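Local structure of glycosyl hydrolase, family 38 (Enterococcus faecalis, 5KBP) at residues Val154-Phe159 / Gly187-Asn192; Glu174-Gly179 / Glu272-Asp277; Asp217-Arg220 / His226-Met229. The protein probably hydrolyses alpha-mannosidic linkages in carbohydrates, as a metal-binding glycosidase of family 38. One frame throughout, in Å; residues are numbered along the deposited sequence.

Contact 1: Val154-Phe159 / Gly187-Asn192; sequences VKPIGF and GLLFAN
The puckered pyrrolidine ring of P156 meets A191 through CB and CG, which lie almost equally far from the single methyl group of A191, and its CD reaches L189. P156 CG is 3.8 Å from A191 CB and P156 CB is 3.9 Å from the same methyl, so the two ring carbons share one small partner. P156 CG also comes within 4.0 Å of the carbonyl oxygen A191 O, a contact of van der Waals kind. The truly flat group here is the peptide carbonyl of V154, whose O lies 4.2 Å from L189 CD2.

That leucine methyl touches three atoms of two residues. Besides V154 O, L189 CD2 meets P156 CD at 4.3 Å and, more loosely, V154 CG1 at 4.4 Å. Its position follows from the first torsion of L189: CG lies opposite the backbone N (chi1 169°), and the side chain reaches across toward the facing segment. Leucine suits this place because a branched end can meet both the valine and the proline; the alanine methyl, small and apolar, lies against P156 CB and CG. Between the two, F190 is the centre of an inverse gamma turn, with a weak bond from A191 N to L189 O at 2.9 Å. This turn takes the chain off the end of strand 184-189 and brings A191 beside P156. Y221 packs on both P156 and A191, and F150 on L189.

The small parallel pair 155-156/169-170 thus packs against the end of strand 184-189 of the mixed five-stranded sheet. The chemistry is mainly apolar, with two carbonyl oxygens at van der Waals range. K155 bonds through its backbone to Y168 and S170, and I157 to S170, so the contact adds apolar packing to segments whose directional bonds are made with other strands.

Contact 2: Glu174-Gly179 / Glu272-Asp277; sequences EMWWEG and EELPED
Apolar contact comes first, and it rests on W176 and L274, whose side chains approach from opposite directions. The methyl L274 CD2 sits 3.6 Å from W176 CZ2 and 3.9 Å from W176 CH2, so it touches the far, six-membered part of the indole, which it meets obliquely. In the tryptophan CG stands opposite its own carbonyl carbon (chi1 -63°), which puts the ring beside the backbone N, and the end of the ring comes nearer to the loop. The other methyl, L274 CD1, makes a looser touch at 4.5 Å with E174 CB, the aliphatic base of the glutamate. L274 also packs on F186 of the neighbouring strand. A fork-shaped residue suits this place, since each branch has its own partner.

Polar interactions leave the two segments. E174 turns its carboxylate to S223, where OE2 is hydrogen-bonded to the serine hydroxyl, so the glutamate combines an apolar stem facing L274 with a charged end held by another loop. The indole of W176 has a cation-pi interaction with K184, which a large electron-rich ring is well able to accept. D277 OD2 is bonded to the hydroxyl of Y172.

Backbone hydrogen bonds set the strand itself: W176 is paired with G279 and V281, placing strand 174-178 beside strand 280-282.

The chemistry therefore implies a division of labour. A few methyl and ring carbons make the join between strand and loop, whereas the carboxylates of E174 and D277 bond to third parties, and the loop's final residues lead by way of L278 and G279 into strand 280-282.

Contact 3: Asp217-Arg220 / His226-Met229; sequences DVER and HLLM
V218 packs its two methyl groups against different residues of strand 226-231. V218 CG1 lies 3.6 Å from L227 CB and 3.8 Å from L227 CD2, whereas V218 CG2 lies 3.5 Å from the sulfur M229 SD. V218 CG2 also lies 4.0 Å from L228 O, the carbonyl of the residue between L227 and M229 in sequence. The split follows from the first torsion: CG1 is opposite the backbone N (chi1 178°) and CG2 opposite the carbonyl carbon. Valine fits here because its branch at CB lets one short residue serve two partners close to the backbone. M229 meets it with a side chain bent at both chi2 and chi3, which folds the sulfur toward the helix; a flexible, unbranched residue can do this. At the border, E219 lends its stem, with E219 CG 4.1 Å from L227 CD2.

In the next shell, groups beyond the two segments hold these residues. The extended chain of E219 carries its carboxylate to a salt bridge between OE2 and K7 NZ and a hydrogen bond between OE1 and Y256 OH. The lysine would probably favour the charged form of the acid. Y256 belongs to a calcium site seen in this protein, although no calcium is bound to this chain in the model. L228 O is bonded by N196 ND2, and N196 also packs on V218 and M229.

The contact joins the end of helix 204-219 to the strand that follows it. Strand 226-231 is one of the two outer strands of a three-stranded parallel sheet and pairs with strand 7-13; M229 also touches W211 and K214 of helix 204-219, while L228 packs on F263 and Y266 of helix 263-270.

Overall arrangement
From the N terminus, 154-159 comes first and meets 187-192, so contact 1 closes a loop of 27 residues. Within that loop lies 174-179, whose partner 272-277 follows much later; contacts 1 and 2 therefore cross. Their strands, 174-178 and 184-189, are antiparallel neighbours in one sheet, linked by G187 N to M175 O at 2.6 Å. Contact 3 opens after contact 1 has closed and is nested inside the long loop closed by contact 2. It adjoins contact 1 through N192 ND2 and D217 O, and contact 2 through E273 OE2 and H226 NE2. Together they tie the strand pair 155-156/169-170, the mixed sheet, helix 204-219 and the parallel sheet within the family's N-terminal domain.

Contact 1: Val154-Phe159 / Gly187-Asn192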
# COMPACT_ATOMS: atom_id res chain seq x y z
N VAL A 154 10.36 -32.78 -11.47
CA VAL A 154 11.02 -33.95 -12.05
C VAL A 154 12.09 -34.44 -11.09
O VAL A 154 12.75 -33.64 -10.42
CB VAL A 154 11.62 -33.63 -13.44
CG1 VAL A 154 12.21 -34.88 -14.08
CG2 VAL A 154 10.57 -33.02 -14.35
N LYS A 155 12.26 -35.76 -11.02
CA LYS A 155 13.23 -36.40 -10.15
C LYS A 155 14.35 -37.02 -10.96
O LYS A 155 14.08 -37.81 -11.88
CB LYS A 155 12.55 -37.47 -9.29
CG LYS A 155 13.51 -38.34 -8.49
CD LYS A 155 12.75 -39.44 -7.75
CE LYS A 155 13.70 -40.39 -7.04
NZ LYS A 155 14.52 -39.70 -6.01
N PRO A 156 15.62 -36.70 -10.67
CA PRO A 156 16.73 -37.32 -11.41
C PRO A 156 17.13 -38.66 -10.83
O PRO A 156 17.10 -38.88 -9.62
CB PRO A 156 17.85 -36.29 -11.25
CG PRO A 156 17.58 -35.67 -9.91
CD PRO A 156 16.08 -35.65 -9.75
N ILE A 157 17.51 -39.58 -11.72
CA ILE A 157 17.85 -40.94 -11.32
C ILE A 157 19.33 -41.21 -11.58
O ILE A 157 20.11 -41.41 -10.64
CB ILE A 157 16.97 -41.97 -12.05
CG1 ILE A 157 15.49 -41.75 -11.68
CG2 ILE A 157 17.40 -43.39 -11.72
CD1 ILE A 157 15.21 -41.90 -10.20
N GLY A 158 19.73 -41.23 -12.85
CA GLY A 158 21.12 -41.46 -13.19
C GLY A 158 21.34 -42.57 -14.19
O GLY A 158 20.60 -42.68 -15.18
N PHE A 159 22.35 -43.40 -13.95
CA PHE A 159 22.71 -44.51 -14.83
C PHE A 159 22.97 -44.03 -16.26
O PHE A 159 23.66 -43.03 -16.47
CB PHE A 159 21.62 -45.59 -14.84
N GLY A 187 14.66 -29.01 -21.92
CA GLY A 187 14.51 -28.84 -20.49
C GLY A 187 15.84 -28.99 -19.77
O GLY A 187 16.55 -29.98 -19.96
N LEU A 188 16.16 -27.99 -18.95
CA LEU A 188 17.37 -27.98 -18.14
C LEU A 188 16.96 -28.06 -16.67
O LEU A 188 16.41 -27.10 -16.13
CB LEU A 188 18.21 -26.74 -18.41
CG LEU A 188 19.55 -26.62 -17.67
CD1 LEU A 188 20.44 -27.81 -18.00
CD2 LEU A 188 20.25 -25.31 -18.02
N LEU A 189 17.22 -29.20 -16.05
CA LEU A 189 16.81 -29.45 -14.67
C LEU A 189 17.96 -29.15 -13.72
O LEU A 189 19.09 -29.60 -13.94
CB LEU A 189 16.35 -30.90 -14.49
CG LEU A 189 16.14 -31.36 -13.04
CD1 LEU A 189 14.97 -30.63 -12.40
CD2 LEU A 189 15.95 -32.87 -12.98
N PHE A 190 17.68 -28.39 -12.67
CA PHE A 190 18.62 -28.20 -11.57
C PHE A 190 18.55 -29.45 -10.69
O PHE A 190 17.93 -29.47 -9.63
CB PHE A 190 18.31 -26.93 -10.78
CG PHE A 190 18.34 -25.68 -11.61
CD1 PHE A 190 19.52 -25.26 -12.21
CD2 PHE A 190 17.20 -24.91 -11.78
CE1 PHE A 190 19.55 -24.10 -12.97
CE2 PHE A 190 17.22 -23.76 -12.54
CZ PHE A 190 18.40 -23.35 -13.14
N ALA A 191 19.20 -30.52 -11.18
CA ALA A 191 19.11 -31.81 -10.50
C ALA A 191 19.76 -31.76 -9.12
O ALA A 191 19.39 -32.54 -8.24
CB ALA A 191 19.75 -32.90 -11.35
N ASN A 192 20.72 -30.86 -8.92
CA ASN A 192 21.29 -30.59 -7.61
C ASN A 192 20.92 -29.20 -7.11
O ASN A 192 21.70 -28.55 -6.42
CB ASN A 192 22.81 -30.76 -7.64
CG ASN A 192 23.23 -32.22 -7.58
OD1 ASN A 192 23.31 -32.81 -6.50
ND2 ASN A 192 23.50 -32.81 -8.74

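Contact 2: Glu174-Gly179 / Glu272-Asp277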
# COMPACT_ATOMS: atom_id res chain seq x y z
N GLU A 174 19.33 -33.11 -18.28
CA GLU A 174 18.82 -32.53 -19.51
C GLU A 174 17.74 -33.44 -20.06
O GLU A 174 17.83 -34.67 -19.95
CB GLU A 174 19.93 -32.35 -20.56
CG GLU A 174 21.10 -31.48 -20.11
CD GLU A 174 22.06 -32.21 -19.19
OE1 GLU A 174 22.46 -31.63 -18.16
OE2 GLU A 174 22.40 -33.37 -19.49
N MET A 175 16.70 -32.85 -20.64
CA MET A 175 15.55 -33.62 -21.07
C MET A 175 14.76 -32.82 -22.10
O MET A 175 14.95 -31.61 -22.25
CB MET A 175 14.66 -34.01 -19.88
CG MET A 175 13.91 -32.83 -19.27
SD MET A 175 13.32 -33.16 -17.60
CE MET A 175 14.88 -33.38 -16.74
N TRP A 176 13.87 -33.52 -22.80
CA TRP A 176 12.91 -32.88 -23.68
C TRP A 176 11.60 -32.70 -22.94
O TRP A 176 11.15 -33.59 -22.22
CB TRP A 176 12.69 -33.71 -24.95
CG TRP A 176 13.91 -33.86 -25.79
CD1 TRP A 176 14.59 -35.02 -26.04
CD2 TRP A 176 14.61 -32.82 -26.47
NE1 TRP A 176 15.67 -34.76 -26.85
CE2 TRP A 176 15.71 -33.42 -27.13
CE3 TRP A 176 14.42 -31.44 -26.60
CZ2 TRP A 176 16.61 -32.68 -27.90
CZ3 TRP A 176 15.32 -30.71 -27.37
CH2 TRP A 176 16.39 -31.34 -28.01
N TRP A 177 10.99 -31.53 -23.11
CA TRP A 177 9.71 -31.21 -22.48
C TRP A 177 8.69 -30.98 -23.58
O TRP A 177 8.76 -29.99 -24.31
CB TRP A 177 9.84 -29.99 -21.58
CG TRP A 177 8.69 -29.84 -20.62
CD1 TRP A 177 7.61 -30.67 -20.50
CD2 TRP A 177 8.52 -28.81 -19.65
NE1 TRP A 177 6.78 -30.21 -19.52
CE2 TRP A 177 7.31 -29.07 -18.98
CE3 TRP A 177 9.27 -27.68 -19.28
CZ2 TRP A 177 6.83 -28.25 -17.96
CZ3 TRP A 177 8.79 -26.87 -18.27
CH2 TRP A 177 7.58 -27.16 -17.62
N GLU A 178 7.73 -31.90 -23.70
CA GLU A 178 6.70 -31.85 -24.72
C GLU A 178 5.37 -31.49 -24.07
O GLU A 178 4.95 -32.14 -23.10
CB GLU A 178 6.60 -33.18 -25.46
CG GLU A 178 5.54 -33.22 -26.54
CD GLU A 178 5.56 -34.51 -27.33
OE1 GLU A 178 6.61 -35.19 -27.34
OE2 GLU A 178 4.53 -34.86 -27.95
N GLY A 179 4.70 -30.47 -24.60
CA GLY A 179 3.42 -30.06 -24.09
C GLY A 179 2.28 -30.87 -24.67
O GLY A 179 2.47 -31.79 -25.49
N GLU A 272 24.56 -29.13 -28.20
CA GLU A 272 25.28 -29.53 -29.41
C GLU A 272 25.76 -30.97 -29.33
O GLU A 272 25.92 -31.62 -30.36
CB GLU A 272 26.45 -28.58 -29.65
CG GLU A 272 27.03 -28.61 -31.05
CD GLU A 272 27.80 -27.35 -31.38
OE1 GLU A 272 27.44 -26.67 -32.37
OE2 GLU A 272 28.75 -27.01 -30.64
N GLU A 273 25.97 -31.48 -28.12
CA GLU A 273 26.43 -32.85 -27.89
C GLU A 273 25.38 -33.65 -27.13
O GLU A 273 25.70 -34.41 -26.21
CB GLU A 273 27.76 -32.85 -27.15
CG GLU A 273 28.83 -31.98 -27.79
CD GLU A 273 30.03 -31.75 -26.90
OE1 GLU A 273 30.11 -32.41 -25.84
OE2 GLU A 273 30.89 -30.92 -27.25
N LEU A 274 24.12 -33.49 -27.50
CA LEU A 274 23.02 -34.14 -26.79
C LEU A 274 22.85 -35.57 -27.31
O LEU A 274 22.77 -35.77 -28.52
CB LEU A 274 21.73 -33.35 -26.98
CG LEU A 274 20.88 -33.05 -25.75
CD1 LEU A 274 21.72 -32.41 -24.65
CD2 LEU A 274 19.71 -32.16 -26.12
N PRO A 275 22.78 -36.56 -26.42
CA PRO A 275 22.63 -37.94 -26.88
C PRO A 275 21.22 -38.21 -27.41
O PRO A 275 20.26 -37.50 -27.11
CB PRO A 275 22.92 -38.77 -25.63
CG PRO A 275 22.56 -37.86 -24.50
CD PRO A 275 22.91 -36.47 -24.96
N GLU A 276 21.12 -39.29 -28.20
CA GLU A 276 19.85 -39.64 -28.82
C GLU A 276 18.88 -40.31 -27.86
O GLU A 276 17.67 -40.32 -28.12
CB GLU A 276 20.09 -40.57 -30.02
CG GLU A 276 20.88 -39.93 -31.14
N ASP A 277 19.37 -40.87 -26.75
CA ASP A 277 18.52 -41.54 -25.78
C ASP A 277 17.98 -40.60 -24.71
O ASP A 277 17.63 -41.05 -23.61
CB ASP A 277 19.27 -42.70 -25.12
CG ASP A 277 20.39 -42.22 -24.20
OD1 ASP A 277 21.01 -41.18 -24.51
OD2 ASP A 277 20.63 -42.88 -23.17

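Contact 3: Asp217-Arg220 / His226-Met229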
# COMPACT_ATOMS: atom_id res chain seq x y z
N ASP A 217 28.35 -34.95 -7.79
CA ASP A 217 26.91 -34.74 -7.79
C ASP A 217 26.41 -34.39 -9.18
O ASP A 217 25.39 -34.92 -9.65
CB ASP A 217 26.54 -33.64 -6.79
CG ASP A 217 26.82 -34.04 -5.36
OD1 ASP A 217 26.83 -35.26 -5.07
OD2 ASP A 217 27.02 -33.14 -4.51
N VAL A 218 27.11 -33.48 -9.87
CA VAL A 218 26.67 -33.05 -11.20
C VAL A 218 26.86 -34.16 -12.22
O VAL A 218 26.04 -34.32 -13.13
CB VAL A 218 27.40 -31.76 -11.60
CG1 VAL A 218 27.00 -31.32 -12.99
CG2 VAL A 218 27.10 -30.66 -10.60
N GLU A 219 27.94 -34.94 -12.09
CA GLU A 219 28.18 -36.02 -13.04
C GLU A 219 27.19 -37.17 -12.88
O GLU A 219 27.09 -38.00 -13.79
CB GLU A 219 29.61 -36.54 -12.89
CG GLU A 219 30.66 -35.66 -13.55
CD GLU A 219 32.07 -36.06 -13.19
OE1 GLU A 219 32.87 -35.18 -12.81
OE2 GLU A 219 32.39 -37.27 -13.28
N ARG A 220 26.47 -37.24 -11.75
CA ARG A 220 25.48 -38.30 -11.58
C ARG A 220 24.39 -38.22 -12.65
O ARG A 220 23.83 -39.25 -13.03
CB ARG A 220 24.84 -38.22 -10.19
CG ARG A 220 25.64 -38.90 -9.09
CD ARG A 220 25.13 -38.52 -7.70
NE ARG A 220 24.08 -39.41 -7.21
CZ ARG A 220 24.31 -40.59 -6.64
NH1 ARG A 220 25.55 -41.03 -6.50
NH2 ARG A 220 23.30 -41.33 -6.21
N HIS A 226 29.48 -31.37 -20.36
CA HIS A 226 29.30 -29.98 -19.97
C HIS A 226 28.48 -29.93 -18.69
O HIS A 226 27.32 -30.38 -18.67
CB HIS A 226 28.63 -29.18 -21.09
CG HIS A 226 29.36 -29.25 -22.39
ND1 HIS A 226 30.45 -28.46 -22.68
CD2 HIS A 226 29.17 -30.04 -23.48
CE1 HIS A 226 30.89 -28.74 -23.89
NE2 HIS A 226 30.13 -29.70 -24.40
N LEU A 227 29.07 -29.39 -17.62
CA LEU A 227 28.49 -29.42 -16.29
C LEU A 227 28.11 -28.02 -15.85
O LEU A 227 28.82 -27.05 -16.14
CB LEU A 227 29.49 -30.03 -15.30
CG LEU A 227 30.20 -31.29 -15.80
CD1 LEU A 227 31.46 -31.56 -14.99
CD2 LEU A 227 29.26 -32.48 -15.76
N LEU A 228 26.98 -27.90 -15.15
CA LEU A 228 26.43 -26.62 -14.73
C LEU A 228 26.55 -26.48 -13.22
O LEU A 228 25.99 -27.30 -12.48
CB LEU A 228 24.97 -26.49 -15.17
CG LEU A 228 24.28 -25.16 -14.85
CD1 LEU A 228 24.88 -24.02 -15.65
CD2 LEU A 228 22.78 -25.25 -15.09
N MET A 229 27.27 -25.46 -12.78
CA MET A 229 27.39 -25.11 -11.37
C MET A 229 26.71 -23.76 -11.16
O MET A 229 27.15 -22.75 -11.71
CB MET A 229 28.85 -25.05 -10.92
CG MET A 229 29.61 -26.35 -11.08
SD MET A 229 28.95 -27.71 -10.10
CE MET A 229 29.05 -27.02 -8.46